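Local atomic coordinates of leucine-rich repeat protein (PDB entry 4ECN), a protein that is of unknown function but, as an extracellular leucine-rich repeat protein, probably binds other proteins. Residues F15-S20 against L59-Y64; Q42-V47 against Y90-G95; N583-L588 against D603-E608. One frame throughout, in Å; residues are numbered along the deposited sequence.

Contact 1 (F15-S20 against L59-Y64)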
loop_
_atom_site.group_PDB
_atom_site.type_symbol
_atom_site.label_atom_id
_atom_site.label_comp_id
_atom_site.label_asym_id
_atom_site.label_seq_id
_atom_site.Cartn_x
_atom_site.Cartn_y
_atom_site.Cartn_z
ATOM N N PHE A 15 -27.709 24.634 -40.516
ATOM C CA PHE A 15 -26.310 24.603 -40.105
ATOM C C PHE A 15 -25.673 25.973 -40.288
ATOM O O PHE A 15 -26.009 26.712 -41.216
ATOM C CB PHE A 15 -25.534 23.523 -40.879
ATOM C CG PHE A 15 -26.095 22.135 -40.664
ATOM C CD1 PHE A 15 -25.714 21.375 -39.566
ATOM C CD2 PHE A 15 -27.031 21.603 -41.541
ATOM C CE1 PHE A 15 -26.260 20.108 -39.354
ATOM C CE2 PHE A 15 -27.576 20.340 -41.325
ATOM C CZ PHE A 15 -27.186 19.600 -40.236
ATOM N N LYS A 16 -24.789 26.314 -39.352
ATOM C CA LYS A 16 -24.034 27.560 -39.310
ATOM C C LYS A 16 -22.539 27.191 -39.310
ATOM O O LYS A 16 -22.104 26.487 -38.393
ATOM C CB LYS A 16 -24.457 28.364 -38.059
ATOM C CG LYS A 16 -24.696 29.848 -38.284
ATOM C CD LYS A 16 -24.963 30.535 -36.946
ATOM C CE LYS A 16 -25.377 31.984 -37.039
ATOM N NZ LYS A 16 -25.616 32.568 -35.689
ATOM N N LEU A 17 -21.786 27.563 -40.381
ATOM C CA LEU A 17 -20.353 27.251 -40.520
ATOM C C LEU A 17 -19.508 28.179 -39.630
ATOM O O LEU A 17 -19.645 29.403 -39.698
ATOM C CB LEU A 17 -19.891 27.344 -41.990
ATOM C CG LEU A 17 -20.239 26.144 -42.895
ATOM C CD1 LEU A 17 -20.182 26.512 -44.355
ATOM C CD2 LEU A 17 -19.315 24.960 -42.641
ATOM N N TYR A 18 -18.668 27.582 -38.774
ATOM C CA TYR A 18 -17.812 28.293 -37.831
ATOM C C TYR A 18 -16.336 28.054 -38.135
ATOM O O TYR A 18 -15.973 27.017 -38.699
ATOM C CB TYR A 18 -18.128 27.871 -36.381
ATOM C CG TYR A 18 -19.413 28.463 -35.840
ATOM C CD1 TYR A 18 -20.651 27.923 -36.177
ATOM C CD2 TYR A 18 -19.392 29.539 -34.958
ATOM C CE1 TYR A 18 -21.840 28.468 -35.690
ATOM C CE2 TYR A 18 -20.574 30.080 -34.444
ATOM C CZ TYR A 18 -21.799 29.542 -34.816
ATOM O OH TYR A 18 -22.974 30.070 -34.324
ATOM N N LYS A 19 -15.491 29.033 -37.760
ATOM C CA LYS A 19 -14.037 29.005 -37.928
ATOM C C LYS A 19 -13.393 28.270 -36.740
ATOM O O LYS A 19 -14.030 28.141 -35.689
ATOM C CB LYS A 19 -13.488 30.436 -38.076
ATOM C CG LYS A 19 -13.955 31.141 -39.348
ATOM C CD LYS A 19 -13.464 32.582 -39.451
ATOM C CE LYS A 19 -13.764 33.175 -40.810
ATOM N NZ LYS A 19 -13.338 34.599 -40.907
ATOM N N SER A 20 -12.148 27.761 -36.924
ATOM C CA SER A 20 -11.398 27.005 -35.903
ATOM C C SER A 20 -10.414 27.920 -35.111
ATOM O O SER A 20 -10.718 29.101 -34.899
ATOM C CB SER A 20 -10.640 25.843 -36.546
ATOM O OG SER A 20 -9.771 26.296 -37.571
ATOM N N LEU A 59 -28.239 20.239 -49.020
ATOM C CA LEU A 59 -28.847 21.540 -48.712
ATOM C C LEU A 59 -28.020 22.663 -49.321
ATOM O O LEU A 59 -26.836 22.472 -49.589
ATOM C CB LEU A 59 -28.979 21.754 -47.183
ATOM C CG LEU A 59 -29.969 20.869 -46.432
ATOM C CD1 LEU A 59 -29.611 20.774 -44.974
ATOM C CD2 LEU A 59 -31.404 21.326 -46.629
ATOM N N LEU A 60 -28.631 23.835 -49.519
ATOM C CA LEU A 60 -27.941 25.005 -50.063
ATOM C C LEU A 60 -27.414 25.903 -48.934
ATOM O O LEU A 60 -27.973 25.929 -47.832
ATOM C CB LEU A 60 -28.873 25.821 -50.994
ATOM C CG LEU A 60 -29.395 25.155 -52.273
ATOM C CD1 LEU A 60 -30.748 25.717 -52.665
ATOM C CD2 LEU A 60 -28.404 25.281 -53.416
ATOM N N LEU A 61 -26.340 26.641 -49.232
ATOM C CA LEU A 61 -25.706 27.610 -48.346
ATOM C C LEU A 61 -26.191 29.024 -48.659
ATOM O O LEU A 61 -26.192 29.443 -49.821
ATOM C CB LEU A 61 -24.171 27.537 -48.486
ATOM C CG LEU A 61 -23.357 26.728 -47.470
ATOM C CD1 LEU A 61 -23.851 25.320 -47.348
ATOM C CD2 LEU A 61 -21.884 26.706 -47.848
ATOM N N ASN A 62 -26.607 29.749 -47.624
ATOM C CA ASN A 62 -27.028 31.146 -47.712
ATOM C C ASN A 62 -25.913 31.994 -47.101
ATOM O O ASN A 62 -25.473 31.696 -45.982
ATOM C CB ASN A 62 -28.389 31.374 -47.017
ATOM C CG ASN A 62 -29.526 30.516 -47.532
ATOM O OD1 ASN A 62 -30.168 30.822 -48.546
ATOM N ND2 ASN A 62 -29.832 29.447 -46.807
ATOM N N ALA A 63 -25.411 33.005 -47.832
ATOM C CA ALA A 63 -24.308 33.814 -47.312
ATOM C C ALA A 63 -24.807 35.087 -46.601
ATOM O O ALA A 63 -25.700 35.783 -47.094
ATOM C CB ALA A 63 -23.348 34.184 -48.430
ATOM N N TYR A 64 -24.214 35.358 -45.427
ATOM C CA TYR A 64 -24.447 36.525 -44.572
ATOM C C TYR A 64 -23.073 37.166 -44.223
ATOM O O TYR A 64 -22.050 36.750 -44.783
ATOM C CB TYR A 64 -25.268 36.154 -43.306
ATOM C CG TYR A 64 -24.646 35.104 -42.406
ATOM C CD1 TYR A 64 -24.883 33.749 -42.614
ATOM C CD2 TYR A 64 -23.884 35.469 -41.302
ATOM C CE1 TYR A 64 -24.326 32.779 -41.780
ATOM C CE2 TYR A 64 -23.317 34.509 -40.463
ATOM C CZ TYR A 64 -23.542 33.163 -40.706
ATOM O OH TYR A 64 -22.980 32.203 -39.899
#
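K16 and Y64 meet side chain to side chain at about a right angle, the lysine chain passing the phenolic end of the tyrosine. From CB the lysine chain continues extended beyond CG. CG makes the nearest approach, 3.3 Å from Y64 OH; CD and CE then pass the same oxygen, CE at 3.7 Å from Y64 OH. NZ continues past it towards two carboxylates, E70 and E120, with which it forms long, weak ion pairs. Y64 OH itself is hydrogen-bonded to E70, so the hydroxyl and, more loosely, the ammonium group share E70 as a partner. The tyrosine reaches this place because its CG lies between the backbone N and the carbonyl carbon (chi1 59°), which turns the ring from the end of strand 54-63 towards K16.

The neighbouring residues of strand 10-18, F15 and L17, make apolar contacts instead. L17 CD1 touches L61 CD2 at 3.9 Å, the two leucines crossing nearly perpendicular. F15 presents the edge of its ring: L59 CD1 lies near the ring plane, 4.2 Å from F15 CE2. F15 also packs on V46.

No hydrogen bond joins the two segments, and F15 and L61 are their closest backbone pair, with CA atoms 8.8 Å apart. Strand 73-81 accounts for the separation: it pairs antiparallel with both 10-18 and 54-63, and F15 and L17 bond through their backbones to S75 and L73. This is therefore contact between next-nearest strands of the sheet of the first DUF4458 domain, made across an intervening strand by side chains alone. Its chemistry is divided, with buried F15 and L17 packing on the more exposed L59 and L61 and the lysine chain and tyrosine hydroxyl meeting beside acidic groups at the more open margin.

Contact 2 (Q42-V47 against Y90-G95)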
loop_
_atom_site.group_PDB
_atom_site.type_symbol
_atom_site.label_atom_id
_atom_site.label_comp_id
_atom_site.label_asym_id
_atom_site.label_seq_id
_atom_site.Cartn_x
_atom_site.Cartn_y
_atom_site.Cartn_z
ATOM N N GLN A 42 -21.597 26.963 -51.963
ATOM C CA GLN A 42 -23.003 27.350 -51.984
ATOM C C GLN A 42 -23.931 26.106 -51.770
ATOM O O GLN A 42 -25.141 26.200 -51.991
ATOM C CB GLN A 42 -23.343 28.098 -53.292
ATOM C CG GLN A 42 -22.993 27.376 -54.596
ATOM C CD GLN A 42 -23.448 28.155 -55.805
ATOM O OE1 GLN A 42 -23.433 29.393 -55.829
ATOM N NE2 GLN A 42 -23.864 27.445 -56.844
ATOM N N LYS A 43 -23.363 24.979 -51.277
ATOM C CA LYS A 43 -24.044 23.709 -50.951
ATOM C C LYS A 43 -23.312 22.945 -49.822
ATOM O O LYS A 43 -22.164 23.263 -49.502
ATOM C CB LYS A 43 -24.164 22.793 -52.187
ATOM C CG LYS A 43 -25.404 22.999 -53.041
ATOM C CD LYS A 43 -25.412 22.036 -54.231
ATOM C CE LYS A 43 -26.630 22.171 -55.115
ATOM N NZ LYS A 43 -26.602 21.205 -56.245
ATOM N N ILE A 44 -23.991 21.955 -49.215
ATOM C CA ILE A 44 -23.449 21.087 -48.166
ATOM C C ILE A 44 -24.245 19.771 -48.159
ATOM O O ILE A 44 -25.476 19.779 -48.292
ATOM C CB ILE A 44 -23.404 21.743 -46.748
ATOM C CG1 ILE A 44 -22.539 20.910 -45.774
ATOM C CG2 ILE A 44 -24.817 22.042 -46.178
ATOM C CD1 ILE A 44 -22.248 21.538 -44.457
ATOM N N LYS A 45 -23.532 18.649 -48.025
ATOM C CA LYS A 45 -24.145 17.329 -47.928
ATOM C C LYS A 45 -23.729 16.770 -46.581
ATOM O O LYS A 45 -22.593 16.336 -46.391
ATOM C CB LYS A 45 -23.779 16.414 -49.126
ATOM C CG LYS A 45 -24.521 15.056 -49.149
ATOM C CD LYS A 45 -24.381 14.297 -50.490
ATOM C CE LYS A 45 -23.002 13.733 -50.764
ATOM N NZ LYS A 45 -22.813 13.374 -52.197
ATOM N N VAL A 46 -24.622 16.875 -45.623
ATOM C CA VAL A 46 -24.340 16.412 -44.281
ATOM C C VAL A 46 -24.757 14.929 -44.193
ATOM O O VAL A 46 -25.920 14.569 -44.427
ATOM C CB VAL A 46 -25.015 17.307 -43.207
ATOM C CG1 VAL A 46 -24.669 16.835 -41.805
ATOM C CG2 VAL A 46 -24.615 18.772 -43.381
ATOM N N VAL A 47 -23.773 14.081 -43.890
ATOM C CA VAL A 47 -23.943 12.641 -43.726
ATOM C C VAL A 47 -24.313 12.383 -42.249
ATOM O O VAL A 47 -23.587 12.805 -41.344
ATOM C CB VAL A 47 -22.668 11.874 -44.185
ATOM C CG1 VAL A 47 -22.785 10.374 -43.928
ATOM C CG2 VAL A 47 -22.369 12.142 -45.654
ATOM N N TYR A 90 -19.325 15.891 -43.497
ATOM C CA TYR A 90 -20.008 16.739 -44.463
ATOM C C TYR A 90 -19.076 17.168 -45.593
ATOM O O TYR A 90 -17.858 17.220 -45.420
ATOM C CB TYR A 90 -20.606 17.989 -43.776
ATOM C CG TYR A 90 -19.599 18.919 -43.127
ATOM C CD1 TYR A 90 -18.994 19.947 -43.853
ATOM C CD2 TYR A 90 -19.306 18.822 -41.769
ATOM C CE1 TYR A 90 -18.078 20.812 -43.254
ATOM C CE2 TYR A 90 -18.384 19.675 -41.164
ATOM C CZ TYR A 90 -17.782 20.675 -41.907
ATOM O OH TYR A 90 -16.890 21.522 -41.300
ATOM N N TYR A 91 -19.671 17.505 -46.746
ATOM C CA TYR A 91 -18.942 17.985 -47.914
ATOM C C TYR A 91 -19.472 19.351 -48.294
ATOM O O TYR A 91 -20.683 19.553 -48.258
ATOM C CB TYR A 91 -19.036 17.011 -49.129
ATOM C CG TYR A 91 -18.838 15.529 -48.849
ATOM C CD1 TYR A 91 -19.918 14.712 -48.514
ATOM C CD2 TYR A 91 -17.597 14.923 -49.030
ATOM C CE1 TYR A 91 -19.753 13.343 -48.284
ATOM C CE2 TYR A 91 -17.421 13.551 -48.813
ATOM C CZ TYR A 91 -18.505 12.764 -48.447
ATOM O OH TYR A 91 -18.364 11.414 -48.208
ATOM N N LEU A 92 -18.586 20.286 -48.647
ATOM C CA LEU A 92 -18.982 21.607 -49.131
ATOM C C LEU A 92 -18.786 21.622 -50.662
ATOM O O LEU A 92 -17.913 20.911 -51.162
ATOM C CB LEU A 92 -18.214 22.732 -48.413
ATOM C CG LEU A 92 -18.530 22.878 -46.923
ATOM C CD1 LEU A 92 -17.510 23.706 -46.227
ATOM C CD2 LEU A 92 -19.901 23.458 -46.693
ATOM N N TYR A 93 -19.637 22.352 -51.407
ATOM C CA TYR A 93 -19.588 22.374 -52.876
ATOM C C TYR A 93 -19.657 23.804 -53.442
ATOM O O TYR A 93 -20.497 24.585 -52.998
ATOM C CB TYR A 93 -20.757 21.548 -53.451
ATOM C CG TYR A 93 -20.766 20.082 -53.061
ATOM C CD1 TYR A 93 -21.437 19.646 -51.919
ATOM C CD2 TYR A 93 -20.164 19.122 -53.869
ATOM C CE1 TYR A 93 -21.476 18.294 -51.573
ATOM C CE2 TYR A 93 -20.198 17.769 -53.537
ATOM C CZ TYR A 93 -20.851 17.358 -52.385
ATOM O OH TYR A 93 -20.883 16.017 -52.076
ATOM N N ASP A 94 -18.821 24.126 -54.460
ATOM C CA ASP A 94 -18.783 25.447 -55.122
ATOM C C ASP A 94 -19.941 25.603 -56.156
ATOM O O ASP A 94 -20.867 24.782 -56.183
ATOM C CB ASP A 94 -17.413 25.666 -55.820
ATOM C CG ASP A 94 -17.180 24.865 -57.096
ATOM O OD1 ASP A 94 -17.617 23.689 -57.155
ATOM O OD2 ASP A 94 -16.556 25.411 -58.032
ATOM N N GLY A 95 -19.857 26.648 -56.989
ATOM C CA GLY A 95 -20.816 26.926 -58.055
ATOM C C GLY A 95 -20.881 25.843 -59.123
ATOM O O GLY A 95 -21.966 25.526 -59.621
#
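Q42 and K43 both face Y93, forming a classic β bulge at one end of an otherwise regular antiparallel pairing. Y93 O accepts a nearly straight bond from Q42 N (2.8 Å, 167°), whereas the bond from K43 N to Y93 O is weak. Beyond the bulge, K45 and Y91 form a hydrogen-bonded pair; K45 N donates to Y91 O at 3.0 Å. The axes of 43-47 and 90-93 come within 4.7 Å, nearly antiparallel (170°).

On the buried face, I44 CD1 touches both Y90 CD1, at 3.7 Å, and L92 CD2, while I44 and L92 lie side by side. I44 CG1 is anti to the backbone N (chi1 -167°), which carries CD1 to this pair. The other face carries K43, K45, Y91 and Y93. K45 CB sits at the edge of the Y93 ring, 3.9 Å from CE1, and the lysine chain bends further on so that CE passes Y93 OH and Y91 CD1. Replacing Y93 by an alanine would probably open a gap beside K45 CB and CE, leaving the lysine chain held mainly against Y91. Y91 also meets W210 of the second DUF4458 region, and K43 NZ forms a salt bridge with D97.

Backbone bonds thus fix the alignment of strands 43-49 and 83-93, with an apolar face turned to the domain interior and a lysine-tyrosine face in which hydrocarbon packing accompanies polar ends.

Contact 3 (N583-L588 against D603-E608)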
loop_
_atom_site.group_PDB
_atom_site.type_symbol
_atom_site.label_atom_id
_atom_site.label_comp_id
_atom_site.label_asym_id
_atom_site.label_seq_id
_atom_site.Cartn_x
_atom_site.Cartn_y
_atom_site.Cartn_z
ATOM N N ASN A 583 -7.068 -4.409 19.451
ATOM C CA ASN A 583 -8.335 -5.094 19.554
ATOM C C ASN A 583 -8.862 -4.663 20.894
ATOM O O ASN A 583 -8.491 -3.574 21.353
ATOM C CB ASN A 583 -8.206 -6.599 19.357
ATOM C CG ASN A 583 -8.118 -7.024 17.902
ATOM O OD1 ASN A 583 -9.051 -7.603 17.356
ATOM N ND2 ASN A 583 -7.005 -6.755 17.236
ATOM N N LYS A 584 -9.696 -5.470 21.537
ATOM C CA LYS A 584 -10.225 -5.167 22.873
ATOM C C LYS A 584 -10.101 -6.453 23.706
ATOM O O LYS A 584 -10.936 -6.730 24.583
ATOM C CB LYS A 584 -11.689 -4.622 22.795
ATOM C CG LYS A 584 -11.856 -3.168 22.275
ATOM C CD LYS A 584 -11.914 -3.036 20.746
ATOM C CE LYS A 584 -11.970 -1.605 20.243
ATOM N NZ LYS A 584 -11.874 -1.530 18.752
ATOM N N VAL A 585 -9.020 -7.238 23.410
ATOM C CA VAL A 585 -8.785 -8.571 23.964
ATOM C C VAL A 585 -8.645 -8.485 25.489
ATOM O O VAL A 585 -7.719 -7.856 25.999
ATOM C CB VAL A 585 -7.583 -9.311 23.322
ATOM C CG1 VAL A 585 -7.364 -10.674 23.967
ATOM C CG2 VAL A 585 -7.796 -9.488 21.825
ATOM N N ARG A 586 -9.591 -9.134 26.197
ATOM C CA ARG A 586 -9.612 -9.213 27.663
ATOM C C ARG A 586 -9.330 -10.657 28.126
ATOM O O ARG A 586 -9.080 -10.864 29.317
ATOM C CB ARG A 586 -10.965 -8.711 28.251
ATOM C CG ARG A 586 -12.209 -9.514 27.836
ATOM C CD ARG A 586 -13.489 -9.126 28.568
ATOM N NE ARG A 586 -14.613 -8.990 27.633
ATOM C CZ ARG A 586 -15.400 -9.988 27.250
ATOM N NH1 ARG A 586 -15.236 -11.204 27.754
ATOM N NH2 ARG A 586 -16.367 -9.774 26.368
ATOM N N HIS A 587 -9.398 -11.652 27.197
ATOM C CA HIS A 587 -9.202 -13.061 27.534
ATOM C C HIS A 587 -8.437 -13.853 26.440
ATOM O O HIS A 587 -8.939 -14.025 25.325
ATOM C CB HIS A 587 -10.569 -13.730 27.781
ATOM C CG HIS A 587 -10.470 -15.191 28.100
ATOM N ND1 HIS A 587 -10.041 -15.636 29.348
ATOM C CD2 HIS A 587 -10.712 -16.267 27.311
ATOM C CE1 HIS A 587 -10.039 -16.958 29.275
ATOM N NE2 HIS A 587 -10.433 -17.384 28.071
ATOM N N LEU A 588 -7.270 -14.417 26.821
ATOM C CA LEU A 588 -6.434 -15.268 25.961
ATOM C C LEU A 588 -6.668 -16.759 26.188
ATOM O O LEU A 588 -6.955 -17.194 27.308
ATOM C CB LEU A 588 -4.934 -15.003 26.195
ATOM C CG LEU A 588 -4.354 -13.648 25.839
ATOM C CD1 LEU A 588 -2.907 -13.599 26.205
ATOM C CD2 LEU A 588 -4.495 -13.348 24.388
ATOM N N ASP A 603 0.149 -6.071 21.495
ATOM C CA ASP A 603 0.094 -4.693 21.987
ATOM C C ASP A 603 -1.282 -4.051 21.847
ATOM O O ASP A 603 -2.054 -4.410 20.964
ATOM C CB ASP A 603 1.101 -3.820 21.253
ATOM C CG ASP A 603 2.464 -4.452 21.114
ATOM O OD1 ASP A 603 2.645 -5.258 20.176
ATOM O OD2 ASP A 603 3.358 -4.123 21.927
ATOM N N TYR A 604 -1.577 -3.093 22.730
ATOM C CA TYR A 604 -2.816 -2.315 22.775
ATOM C C TYR A 604 -4.052 -3.203 22.832
ATOM O O TYR A 604 -4.791 -3.314 21.857
ATOM C CB TYR A 604 -2.925 -1.348 21.591
ATOM C CG TYR A 604 -1.907 -0.227 21.632
ATOM C CD1 TYR A 604 -0.650 -0.374 21.044
ATOM C CD2 TYR A 604 -2.195 0.978 22.263
ATOM C CE1 TYR A 604 0.293 0.655 21.081
ATOM C CE2 TYR A 604 -1.258 2.011 22.313
ATOM C CZ TYR A 604 -0.015 1.847 21.716
ATOM O OH TYR A 604 0.903 2.873 21.743
ATOM N N ASN A 605 -4.290 -3.806 24.005
ATOM C CA ASN A 605 -5.472 -4.614 24.332
ATOM C C ASN A 605 -5.782 -4.433 25.840
ATOM O O ASN A 605 -5.420 -3.404 26.415
ATOM C CB ASN A 605 -5.265 -6.082 23.949
ATOM C CG ASN A 605 -5.342 -6.367 22.474
ATOM O OD1 ASN A 605 -6.415 -6.377 21.879
ATOM N ND2 ASN A 605 -4.232 -6.753 21.882
ATOM N N GLN A 606 -6.420 -5.418 26.479
ATOM C CA GLN A 606 -6.759 -5.363 27.901
ATOM C C GLN A 606 -6.471 -6.729 28.556
ATOM O O GLN A 606 -7.283 -7.248 29.326
ATOM C CB GLN A 606 -8.232 -4.942 28.073
ATOM C CG GLN A 606 -8.441 -3.433 27.961
ATOM C CD GLN A 606 -9.627 -3.089 27.106
ATOM O OE1 GLN A 606 -10.770 -3.545 27.338
ATOM N NE2 GLN A 606 -9.372 -2.243 26.107
ATOM N N ILE A 607 -5.312 -7.303 28.238
ATOM C CA ILE A 607 -4.879 -8.606 28.737
ATOM C C ILE A 607 -4.266 -8.398 30.119
ATOM O O ILE A 607 -3.441 -7.500 30.283
ATOM C CB ILE A 607 -3.902 -9.254 27.709
ATOM C CG1 ILE A 607 -4.627 -9.453 26.349
ATOM C CG2 ILE A 607 -3.307 -10.561 28.235
ATOM C CD1 ILE A 607 -3.767 -9.347 25.090
ATOM N N GLU A 608 -4.715 -9.195 31.115
ATOM C CA GLU A 608 -4.270 -9.131 32.519
ATOM C C GLU A 608 -3.216 -10.181 32.818
ATOM O O GLU A 608 -2.332 -9.949 33.657
ATOM C CB GLU A 608 -5.455 -9.326 33.488
ATOM C CG GLU A 608 -6.615 -8.348 33.342
ATOM C CD GLU A 608 -7.766 -8.585 34.302
ATOM O OE1 GLU A 608 -7.530 -8.567 35.533
ATOM O OE2 GLU A 608 -8.908 -8.770 33.821
HETATM O O HOH W 1 -7.647 -1.650 23.924
#
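The side-chain amide of N605 is the central flat group, and V585 lies over one of its faces: V585 CB is 3.8 Å from N605 CG, and CG2 approaches OD1 from the same side. N605 OD1 takes the backbone N-H of V585 at 3.1 Å (160°), the donor tilted 26° from the amide plane. From the opposite side of that plane N583 N makes a weak bond to the same oxygen. The other end of the amide is occupied too, since ND2 donates to L602 O and C580 O, and these bonds at both ends fix its rotation. N605 CG stands anti to the carbonyl carbon (chi1 -75°), which points the amide along the stack of coils towards V585.

The backbones add a second link, Q606 N donating to V585 O at 2.8 Å. Nearby, a water joins Q606 NE2 to N583 O through two weak bonds. Beside this polar row the apolar side chains pack: V585 CG1 meets I607 CG1 at 3.8 Å, the two residues lying side by side, and L588 CD1 reaches I607 CG2 at 3.7 Å, crossing at about a right angle. R586 turns away, forming salt bridges with E561 and E562.

N583 and N605 occupy equivalent places just after the strands of successive leucine-rich repeats. N583 ND2 donates to V581 O and M555 O, N583 OD1 takes L560 N, and N629 OD1 takes I607 N, repeating the bond of N605 to V585; this is the asparagine ladder of the leucine-rich repeat fold. Buried amides thus satisfy main-chain N-H and C=O groups where the strands give way to loops, while valine, isoleucine and leucine fill the interior beside them.

How the contacts relate
Contacts 1 and 2 belong to one DUF4458 sheet and adjoin each other: strand 54-63 of contact 1 pairs with strand 43-49 of contact 2, with L59 N and L61 N probably bonded to I44 O and Q42 O. Their centres lie about 10 Å apart. Contact 2 joins adjacent strands and relies on backbone bonds; contact 1 spans an intervening strand and uses side chains alone. Contact 3 stands on the other side of the chain's centre, about 79 Å from contact 1 between centres, within the leucine-rich repeats. All three are partly buried, but only in contact 3 does a buried side-chain amide carry the polar link between two loop segments of successive repeats.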